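Local structure of Serine/threonine-protein kinase Tel1 (Chaetomium thermophilum, 6SKY) at residues T1469-A1474 and N1573-E1578; S1479-L1484 and E1510-F1515; A1961-H1966 and Q1976-L1981; S2010-F2015 and S2032-V2037. The protein is a serine/threonine protein kinase that probably senses DNA damage, phosphorylating [ST]-Q sites to activate checkpoint signalling. One frame throughout, in Å; residues are numbered along the deposited sequence.

Interaction 1. Residues T1469-A1474 and N1573-E1578; sequences TPSFLA and NQLLNE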
# COMPACT_ATOMS: atom_id res chain seq x y z
N THR A 1469 62.46 32.29 17.73
CA THR A 1469 61.98 30.92 17.55
C THR A 1469 61.12 30.55 18.76
O THR A 1469 61.52 29.73 19.59
CB THR A 1469 63.15 29.95 17.39
OG1 THR A 1469 64.18 30.57 16.61
CG2 THR A 1469 62.70 28.69 16.68
N PRO A 1470 59.93 31.14 18.87
CA PRO A 1470 59.07 30.81 20.00
C PRO A 1470 58.47 29.42 19.91
O PRO A 1470 58.12 28.84 20.94
CB PRO A 1470 57.98 31.88 19.94
CG PRO A 1470 57.89 32.19 18.50
CD PRO A 1470 59.28 32.08 17.95
N SER A 1471 58.34 28.87 18.70
CA SER A 1471 57.78 27.54 18.55
C SER A 1471 58.72 26.47 19.10
O SER A 1471 58.26 25.45 19.61
CB SER A 1471 57.47 27.27 17.08
OG SER A 1471 56.68 28.31 16.54
N PHE A 1472 60.04 26.69 18.99
CA PHE A 1472 60.98 25.78 19.63
C PHE A 1472 60.94 25.92 21.14
O PHE A 1472 60.98 24.92 21.87
CB PHE A 1472 62.39 26.03 19.12
CG PHE A 1472 63.46 25.44 19.99
CD1 PHE A 1472 63.82 24.11 19.86
CD2 PHE A 1472 64.09 26.20 20.95
CE1 PHE A 1472 64.79 23.56 20.66
CE2 PHE A 1472 65.06 25.65 21.76
CZ PHE A 1472 65.41 24.33 21.61
N LEU A 1473 60.88 27.16 21.63
CA LEU A 1473 60.94 27.39 23.06
C LEU A 1473 59.70 26.89 23.77
O LEU A 1473 59.78 26.42 24.90
CB LEU A 1473 61.16 28.87 23.35
CG LEU A 1473 61.39 29.19 24.82
CD1 LEU A 1473 62.51 28.34 25.38
CD2 LEU A 1473 61.71 30.64 24.98
N ALA A 1474 58.54 26.96 23.12
CA ALA A 1474 57.32 26.42 23.72
C ALA A 1474 57.48 24.93 24.00
O ALA A 1474 57.25 24.47 25.13
CB ALA A 1474 56.13 26.66 22.80
N ASN A 1573 48.59 26.83 12.67
CA ASN A 1573 49.87 27.35 13.14
C ASN A 1573 50.00 26.95 14.60
O ASN A 1573 49.68 27.72 15.50
CB ASN A 1573 49.96 28.86 12.96
CG ASN A 1573 49.78 29.29 11.52
OD1 ASN A 1573 48.66 29.32 11.00
ND2 ASN A 1573 50.88 29.65 10.86
N GLN A 1574 50.50 25.74 14.83
CA GLN A 1574 50.54 25.17 16.17
C GLN A 1574 51.88 25.43 16.83
O GLN A 1574 52.93 25.42 16.18
CB GLN A 1574 50.25 23.67 16.14
CG GLN A 1574 51.12 22.89 15.19
CD GLN A 1574 50.78 21.42 15.20
OE1 GLN A 1574 49.62 21.05 15.35
NE2 GLN A 1574 51.80 20.58 15.05
N LEU A 1575 51.84 25.66 18.14
CA LEU A 1575 53.04 26.00 18.89
C LEU A 1575 53.91 24.77 19.12
O LEU A 1575 55.08 24.75 18.74
CB LEU A 1575 52.64 26.64 20.22
CG LEU A 1575 53.46 27.83 20.67
CD1 LEU A 1575 53.54 28.85 19.55
CD2 LEU A 1575 52.85 28.45 21.90
N LEU A 1576 53.35 23.74 19.74
CA LEU A 1576 54.10 22.53 20.04
C LEU A 1576 54.33 21.70 18.78
O LEU A 1576 53.80 21.99 17.71
CB LEU A 1576 53.37 21.70 21.08
CG LEU A 1576 52.95 22.46 22.33
CD1 LEU A 1576 52.04 21.60 23.17
CD2 LEU A 1576 54.16 22.86 23.12
N ASN A 1577 55.13 20.66 18.93
CA ASN A 1577 55.38 19.68 17.90
C ASN A 1577 55.17 18.29 18.48
O ASN A 1577 54.92 18.13 19.68
CB ASN A 1577 56.77 19.85 17.30
CG ASN A 1577 57.86 19.95 18.35
OD1 ASN A 1577 58.58 18.99 18.60
ND2 ASN A 1577 57.98 21.11 18.97
N GLU A 1578 55.29 17.27 17.63
CA GLU A 1578 54.93 15.92 18.05
C GLU A 1578 55.73 15.39 19.23
O GLU A 1578 55.12 14.82 20.14
CB GLU A 1578 55.03 14.96 16.86
CG GLU A 1578 54.09 15.28 15.72
CD GLU A 1578 53.77 14.05 14.88
OE1 GLU A 1578 53.86 12.93 15.42
OE2 GLU A 1578 53.42 14.21 13.69
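A1474 carries the apolar part of this contact, its methyl group facing the two leucines L1575 and L1576. CB of A1474 lies 3.6 Å from CG of L1575, and CD2 of the same leucine is 3.8 Å from that methyl carbon, so the branch point and one branch cover it together. L1576 arrives differently: its side chain starts away from helix 1470-1487, but with CG anti to its own carbonyl carbon (chi1 -51°) the end folds back, and CD2 comes within 4.0 Å of A1474 C, touching backbone as well as methyl. F1536 of helix 1530-1543 packs on both A1474 and L1575, and I1565 of helix 1557-1569 on L1576, adding to the apolar cluster.

Polar contact across the two segments is slight, and no hydrogen bond joins them. CB of S1471 rests 3.8 Å from the carbonyl O of L1575. The carbonyl oxygens of S1471 and L1575 approach each other as two acceptors, which gives no attraction. The loop is tied by hydrogen bonds to its surroundings instead: D1568 accepts one from L1575 N at OD1 and a weak one from L1576 N at OD2, and N1573 OD1 takes one from K1528. Within the helix, A1474 N bonds to P1470 O at 2.9 Å.

Together the segments bury 227 Å². A helix start here packs against the loop between helices 1557-1569 and 1578-1588, about a hundred residues further on, a packing of helix against interhelical loop that is consistent with the alpha-solenoid architecture of this PIKK chain.

Interaction 2. Residues S1479-L1484 and E1510-F1515; sequences SSLADL and EFHAWF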
# COMPACT_ATOMS: atom_id res chain seq x y z
N SER A 1479 58.49 20.33 27.64
CA SER A 1479 59.17 19.07 27.93
C SER A 1479 60.07 19.18 29.14
O SER A 1479 60.11 18.28 29.98
CB SER A 1479 59.97 18.62 26.71
OG SER A 1479 59.15 18.51 25.57
N SER A 1480 60.79 20.30 29.27
CA SER A 1480 61.74 20.45 30.36
C SER A 1480 61.02 20.59 31.69
O SER A 1480 61.40 19.95 32.68
CB SER A 1480 62.63 21.66 30.10
OG SER A 1480 63.71 21.70 31.01
N LEU A 1481 59.98 21.42 31.74
CA LEU A 1481 59.22 21.58 32.97
C LEU A 1481 58.54 20.27 33.37
O LEU A 1481 58.50 19.93 34.56
CB LEU A 1481 58.19 22.69 32.80
CG LEU A 1481 58.79 24.08 32.63
CD1 LEU A 1481 57.73 25.07 32.21
CD2 LEU A 1481 59.47 24.53 33.90
N ALA A 1482 58.03 19.52 32.40
CA ALA A 1482 57.43 18.23 32.72
C ALA A 1482 58.45 17.27 33.32
O ALA A 1482 58.20 16.64 34.36
CB ALA A 1482 56.80 17.63 31.47
N ASP A 1483 59.61 17.14 32.67
CA ASP A 1483 60.61 16.20 33.18
C ASP A 1483 61.19 16.64 34.51
O ASP A 1483 61.55 15.80 35.33
CB ASP A 1483 61.73 16.01 32.15
CG ASP A 1483 61.40 14.95 31.12
OD1 ASP A 1483 60.26 14.45 31.14
OD2 ASP A 1483 62.29 14.62 30.31
N LEU A 1484 61.27 17.95 34.76
CA LEU A 1484 61.71 18.41 36.07
C LEU A 1484 60.67 18.09 37.14
O LEU A 1484 61.00 17.54 38.19
CB LEU A 1484 61.99 19.91 36.04
CG LEU A 1484 63.31 20.28 35.37
CD1 LEU A 1484 63.51 21.78 35.36
CD2 LEU A 1484 64.46 19.58 36.07
N GLU A 1510 65.87 25.44 42.12
CA GLU A 1510 66.25 26.81 41.81
C GLU A 1510 66.25 27.05 40.31
O GLU A 1510 65.84 28.12 39.84
CB GLU A 1510 67.62 27.13 42.41
CG GLU A 1510 67.63 27.23 43.92
CD GLU A 1510 68.91 27.82 44.46
OE1 GLU A 1510 69.97 27.66 43.80
OE2 GLU A 1510 68.87 28.46 45.53
N PHE A 1511 66.71 26.07 39.53
CA PHE A 1511 66.64 26.19 38.08
C PHE A 1511 65.20 26.26 37.61
O PHE A 1511 64.87 27.03 36.70
CB PHE A 1511 67.36 25.04 37.40
CG PHE A 1511 67.14 25.01 35.92
CD1 PHE A 1511 66.39 24.01 35.33
CD2 PHE A 1511 67.63 26.02 35.11
CE1 PHE A 1511 66.18 24.00 33.98
CE2 PHE A 1511 67.42 26.01 33.76
CZ PHE A 1511 66.69 25.01 33.19
N HIS A 1512 64.32 25.44 38.19
CA HIS A 1512 62.91 25.47 37.85
C HIS A 1512 62.31 26.84 38.10
O HIS A 1512 61.58 27.38 37.25
CB HIS A 1512 62.18 24.39 38.65
CG HIS A 1512 60.72 24.28 38.38
ND1 HIS A 1512 60.12 23.10 37.99
CD2 HIS A 1512 59.72 25.19 38.47
CE1 HIS A 1512 58.83 23.29 37.83
NE2 HIS A 1512 58.56 24.55 38.11
N ALA A 1513 62.63 27.44 39.25
CA ALA A 1513 62.12 28.77 39.56
C ALA A 1513 62.66 29.82 38.59
O ALA A 1513 61.90 30.66 38.08
CB ALA A 1513 62.46 29.14 41.00
N TRP A 1514 63.96 29.78 38.32
CA TRP A 1514 64.55 30.73 37.38
C TRP A 1514 63.93 30.59 36.00
O TRP A 1514 63.63 31.59 35.34
CB TRP A 1514 66.06 30.55 37.30
CG TRP A 1514 66.67 31.35 36.20
CD1 TRP A 1514 67.08 32.65 36.26
CD2 TRP A 1514 66.91 30.92 34.85
NE1 TRP A 1514 67.57 33.05 35.04
CE2 TRP A 1514 67.47 32.01 34.16
CE3 TRP A 1514 66.70 29.72 34.17
CZ2 TRP A 1514 67.83 31.93 32.82
CZ3 TRP A 1514 67.06 29.65 32.84
CH2 TRP A 1514 67.62 30.75 32.18
N PHE A 1515 63.74 29.35 35.55
CA PHE A 1515 63.21 29.11 34.21
C PHE A 1515 61.76 29.57 34.11
O PHE A 1515 61.37 30.16 33.10
CB PHE A 1515 63.32 27.63 33.87
CG PHE A 1515 63.15 27.32 32.42
CD1 PHE A 1515 63.33 28.31 31.47
CD2 PHE A 1515 62.81 26.06 32.00
CE1 PHE A 1515 63.17 28.03 30.13
CE2 PHE A 1515 62.65 25.78 30.67
CZ PHE A 1515 62.83 26.77 29.73
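NE2 of H1512, the imidazole that lies against L1481, is hydrogen-bonded to the backbone O of A1544, which fixes the rotation of the buried ring. Over one face of that ring sits CD2 of L1481, in a CH-pi contact 4.3 Å from the centroid and 13° off the normal, while CB of L1484 meets the edge near ND1. With CG anti to the backbone N (chi1 -179°), the imidazole extends to L1481 and L1484. The two helices, 1470-1487 and 1502-1521, follow one another in the chain and run antiparallel, crossing at -150° over these short segments with axes 11.1 Å apart, as expected of neighbouring helices in an alpha solenoid. That wide spacing is filled by large side chains. CD1 of L1484 touches F1511 at the ring edge, 3.6 Å from CD1 of the phenylalanine, and the two side chains cross at about a right angle. F1515 lies beside L1481, with CD2 of the leucine 4.1 Å from CD2 of the ring in an oblique approach, and presents its edge to CB of S1480, 4.2 Å from CE2. L1452, T1455 and Q1456 of helix 1448-1461 cover F1511 from outside the pair.

Interaction 3. Residues A1961-H1966 and Q1976-L1981; sequences AQYDSH and QDCNAL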
# COMPACT_ATOMS: atom_id res chain seq x y z
N ALA A 1961 9.18 -18.53 4.55
CA ALA A 1961 8.95 -19.55 3.53
C ALA A 1961 10.17 -20.45 3.37
O ALA A 1961 10.05 -21.68 3.35
CB ALA A 1961 8.58 -18.89 2.21
N GLN A 1962 11.36 -19.85 3.26
CA GLN A 1962 12.58 -20.65 3.18
C GLN A 1962 12.74 -21.55 4.39
O GLN A 1962 13.07 -22.73 4.26
CB GLN A 1962 13.80 -19.73 3.06
CG GLN A 1962 13.94 -19.04 1.75
CD GLN A 1962 14.39 -19.97 0.66
OE1 GLN A 1962 14.81 -21.09 0.92
NE2 GLN A 1962 14.29 -19.51 -0.59
N TYR A 1963 12.50 -21.01 5.57
CA TYR A 1963 12.71 -21.73 6.81
C TYR A 1963 11.77 -22.92 6.93
O TYR A 1963 12.20 -24.01 7.32
CB TYR A 1963 12.53 -20.77 7.97
CG TYR A 1963 12.80 -21.31 9.34
CD1 TYR A 1963 11.95 -21.03 10.39
CD2 TYR A 1963 13.91 -22.08 9.60
CE1 TYR A 1963 12.19 -21.50 11.63
CE2 TYR A 1963 14.15 -22.56 10.85
CZ TYR A 1963 13.29 -22.26 11.86
OH TYR A 1963 13.52 -22.74 13.12
N ASP A 1964 10.49 -22.73 6.61
CA ASP A 1964 9.57 -23.86 6.61
C ASP A 1964 10.00 -24.91 5.61
O ASP A 1964 10.01 -26.11 5.92
CB ASP A 1964 8.16 -23.39 6.27
CG ASP A 1964 7.63 -22.40 7.25
OD1 ASP A 1964 8.29 -22.16 8.28
OD2 ASP A 1964 6.54 -21.85 6.99
N SER A 1965 10.33 -24.49 4.40
CA SER A 1965 10.70 -25.46 3.38
C SER A 1965 11.95 -26.23 3.75
O SER A 1965 12.14 -27.37 3.30
CB SER A 1965 10.88 -24.77 2.04
OG SER A 1965 11.53 -25.62 1.14
N HIS A 1966 12.83 -25.64 4.56
CA HIS A 1966 14.05 -26.33 4.97
C HIS A 1966 13.86 -27.19 6.20
O HIS A 1966 14.54 -28.20 6.34
CB HIS A 1966 15.17 -25.32 5.21
CG HIS A 1966 15.81 -24.83 3.96
ND1 HIS A 1966 16.40 -23.59 3.87
CD2 HIS A 1966 15.97 -25.41 2.76
CE1 HIS A 1966 16.88 -23.43 2.65
NE2 HIS A 1966 16.64 -24.52 1.96
N GLN A 1976 21.02 -21.73 9.25
CA GLN A 1976 21.27 -20.39 8.72
C GLN A 1976 19.97 -19.61 8.58
O GLN A 1976 19.91 -18.44 8.96
CB GLN A 1976 22.00 -20.50 7.39
CG GLN A 1976 23.30 -21.24 7.50
CD GLN A 1976 23.61 -22.05 6.27
OE1 GLN A 1976 23.47 -21.58 5.14
NE2 GLN A 1976 24.04 -23.29 6.47
N ASP A 1977 18.92 -20.25 8.07
CA ASP A 1977 17.62 -19.59 7.97
C ASP A 1977 17.22 -19.01 9.31
O ASP A 1977 16.91 -17.82 9.42
CB ASP A 1977 16.56 -20.56 7.47
CG ASP A 1977 16.71 -20.88 6.01
OD1 ASP A 1977 17.00 -19.95 5.23
OD2 ASP A 1977 16.53 -22.05 5.63
N CYS A 1978 17.27 -19.83 10.36
CA CYS A 1978 16.92 -19.35 11.69
C CYS A 1978 17.75 -18.13 12.04
O CYS A 1978 17.21 -17.10 12.47
CB CYS A 1978 17.13 -20.46 12.72
SG CYS A 1978 16.47 -20.11 14.34
N ASN A 1979 19.06 -18.20 11.81
CA ASN A 1979 19.92 -17.04 12.05
C ASN A 1979 19.36 -15.81 11.37
O ASN A 1979 19.06 -14.80 12.02
CB ASN A 1979 21.33 -17.33 11.56
CG ASN A 1979 22.17 -18.03 12.59
OD1 ASN A 1979 21.98 -17.84 13.79
ND2 ASN A 1979 23.10 -18.85 12.14
N ALA A 1980 19.14 -15.91 10.06
CA ALA A 1980 18.60 -14.78 9.31
C ALA A 1980 17.33 -14.28 9.96
O ALA A 1980 17.18 -13.08 10.22
CB ALA A 1980 18.36 -15.18 7.87
N LEU A 1981 16.43 -15.20 10.30
CA LEU A 1981 15.16 -14.80 10.89
C LEU A 1981 15.37 -14.00 12.15
O LEU A 1981 14.80 -12.92 12.32
CB LEU A 1981 14.30 -16.03 11.17
CG LEU A 1981 13.39 -16.40 10.02
CD1 LEU A 1981 12.69 -17.68 10.34
CD2 LEU A 1981 12.39 -15.31 9.80
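An antiparallel helical hairpin of the FAT region, its helices 1953-1968 and 1974-1988 joined by a short turn, is held by Y1963 and H1966 meeting D1977, C1978 and L1981. The segment axes pass 9.3 Å apart at 154°. Y1963 CG lies anti to its backbone N (chi1 -176°), carrying the ring across to the partner helix. There CD1 of L1981 meets CD1 of Y1963 at 3.4 Å, and CB of D1977 stands 3.7 Å from CD2 of Y1963, obliquely, on the same side of the ring plane as the leucine methyl. SG of C1978 adds an oblique sulfur-aromatic contact, 5.3 Å from the ring centroid. Replacing this tyrosine by an alanine would probably open a gap between the helices and leave L1981 and C1978 without their aromatic partner. G1992 and A1991 of the second subunit bind the D1964 carboxylate through backbone N, so the hairpin faces the dimer contact. ND1 of H1966 donates to OD2 of D1977, ring and carboxylate nearly coplanar, 16° apart, though the modelled 2.3 Å is too short to trust in detail. The salt bridge from R1959 to OD1, with the imidazole N-H toward OD2, would probably favour the ionised carboxylate.

Interaction 4. Residues S2010-F2015 and S2032-V2037; sequences SLDATF and SDSWAV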
# COMPACT_ATOMS: atom_id res chain seq x y z
N SER A 2010 22.52 -15.20 17.43
CA SER A 2010 23.87 -14.66 17.44
C SER A 2010 24.18 -14.07 18.81
O SER A 2010 23.42 -14.23 19.75
CB SER A 2010 24.03 -13.60 16.35
OG SER A 2010 25.39 -13.29 16.11
N LEU A 2011 25.32 -13.38 18.90
CA LEU A 2011 25.71 -12.74 20.15
C LEU A 2011 25.02 -11.39 20.31
O LEU A 2011 24.42 -11.10 21.36
CB LEU A 2011 27.22 -12.58 20.18
CG LEU A 2011 27.93 -12.44 21.52
CD1 LEU A 2011 27.71 -13.67 22.36
CD2 LEU A 2011 29.40 -12.23 21.27
N ASP A 2012 25.09 -10.55 19.28
CA ASP A 2012 24.37 -9.29 19.30
C ASP A 2012 22.88 -9.52 19.52
O ASP A 2012 22.25 -8.81 20.30
CB ASP A 2012 24.60 -8.52 18.01
CG ASP A 2012 25.89 -7.72 18.03
OD1 ASP A 2012 26.64 -7.83 19.01
OD2 ASP A 2012 26.13 -6.96 17.07
N ALA A 2013 22.31 -10.51 18.83
CA ALA A 2013 20.88 -10.77 18.98
C ALA A 2013 20.55 -11.23 20.38
O ALA A 2013 19.59 -10.75 20.99
CB ALA A 2013 20.44 -11.80 17.95
N THR A 2014 21.34 -12.16 20.92
CA THR A 2014 21.11 -12.65 22.27
C THR A 2014 21.07 -11.52 23.27
O THR A 2014 20.12 -11.39 24.05
CB THR A 2014 22.19 -13.65 22.65
OG1 THR A 2014 22.22 -14.71 21.69
CG2 THR A 2014 21.92 -14.22 24.01
N PHE A 2015 22.08 -10.65 23.25
CA PHE A 2015 22.16 -9.65 24.31
C PHE A 2015 21.29 -8.43 24.04
O PHE A 2015 20.83 -7.81 25.00
CB PHE A 2015 23.62 -9.29 24.54
CG PHE A 2015 24.37 -10.40 25.18
CD1 PHE A 2015 24.43 -10.51 26.55
CD2 PHE A 2015 24.97 -11.37 24.43
CE1 PHE A 2015 25.09 -11.54 27.13
CE2 PHE A 2015 25.63 -12.40 25.02
CZ PHE A 2015 25.69 -12.48 26.37
N SER A 2032 34.92 -9.41 24.92
CA SER A 2032 34.19 -9.59 23.68
C SER A 2032 34.11 -8.27 22.94
O SER A 2032 34.03 -7.20 23.54
CB SER A 2032 32.78 -10.11 23.94
OG SER A 2032 32.10 -9.27 24.85
N ASP A 2033 34.13 -8.36 21.61
CA ASP A 2033 34.13 -7.20 20.74
C ASP A 2033 32.74 -6.75 20.34
O ASP A 2033 32.59 -6.01 19.37
CB ASP A 2033 34.96 -7.50 19.49
CG ASP A 2033 36.40 -7.82 19.81
OD1 ASP A 2033 36.92 -7.27 20.81
OD2 ASP A 2033 37.01 -8.63 19.08
N SER A 2034 31.71 -7.19 21.06
CA SER A 2034 30.34 -6.87 20.73
C SER A 2034 29.88 -5.68 21.56
O SER A 2034 30.17 -5.59 22.75
CB SER A 2034 29.44 -8.07 20.99
OG SER A 2034 28.16 -7.88 20.44
N TRP A 2035 29.18 -4.74 20.92
CA TRP A 2035 28.67 -3.59 21.65
C TRP A 2035 27.50 -3.97 22.54
O TRP A 2035 27.31 -3.39 23.61
CB TRP A 2035 28.27 -2.49 20.68
CG TRP A 2035 27.04 -2.80 19.93
CD1 TRP A 2035 26.95 -3.47 18.75
CD2 TRP A 2035 25.70 -2.47 20.30
NE1 TRP A 2035 25.64 -3.58 18.37
CE2 TRP A 2035 24.86 -2.97 19.31
CE3 TRP A 2035 25.15 -1.80 21.39
CZ2 TRP A 2035 23.48 -2.82 19.37
CZ3 TRP A 2035 23.79 -1.66 21.44
CH2 TRP A 2035 22.97 -2.16 20.45
N ALA A 2036 26.72 -4.97 22.11
CA ALA A 2036 25.56 -5.39 22.87
C ALA A 2036 25.96 -5.99 24.20
O ALA A 2036 25.30 -5.76 25.21
CB ALA A 2036 24.76 -6.39 22.05
N VAL A 2037 27.08 -6.71 24.23
CA VAL A 2037 27.56 -7.30 25.48
C VAL A 2037 28.04 -6.22 26.44
O VAL A 2037 27.78 -6.29 27.64
CB VAL A 2037 28.66 -8.32 25.18
CG1 VAL A 2037 29.11 -8.98 26.44
CG2 VAL A 2037 28.15 -9.35 24.21
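V2037 sets one methyl over the ring of F2015: CG2 lies 4.1 Å from the centroid and 23° off the normal, a CH-pi contact shifted toward the rim, with CD2 of the ring nearest at 3.8 Å. The valine has CG1 anti to its backbone N (chi1 -177°) and CG2 beside that nitrogen, the branch that reaches the ring. The same CG2 meets CG of L2011 at 4.1 Å, so one methyl touches both the ring and the leucine of helix 2011-2021. Further along, CD2 of L2011 borders CB of S2034. At the base of the F2015 side chain, CB packs on CB of A2036 at 4.0 Å. D2012 and W2035 cross at about a right angle, carboxylate and indole planes 68° apart; OD2 stays 3.7 Å from NE1, and no hydrogen bond is formed. Y2040 meets F2015 edge-to-face, and P2029 packs on both F2015 and V2037. W2035 in turn leans on Q2082 and A2086 of helix 2077-2097. The contact thus brings together the N-terminal turns of helices 2011-2021 and 2035-2047, consecutive in the chain, consistent with the TPR-related alpha solenoid of the FAT region in PIKK kinases.

In the fold
Interactions 1 and 2 share helix 1470-1487, their centres about 17 Å apart: its start packs on a distant linker, its later turns on the next helix. Interactions 3 and 4 lie together in the FAT range, centres about 21 Å apart, each joining successive helices; neither pair of contacts touches. The first three are buried, while interaction 4 is only partly so, with an exposed leucine at its margin. Interactions 1, 2 and 4 are joined by apolar packing, with aromatic faces or edges in 2 and 4. Interaction 3 alone has a hydrogen bond across its segments, and only there does the second subunit touch the segments. All four lie away from the nucleotide and magnesium sites.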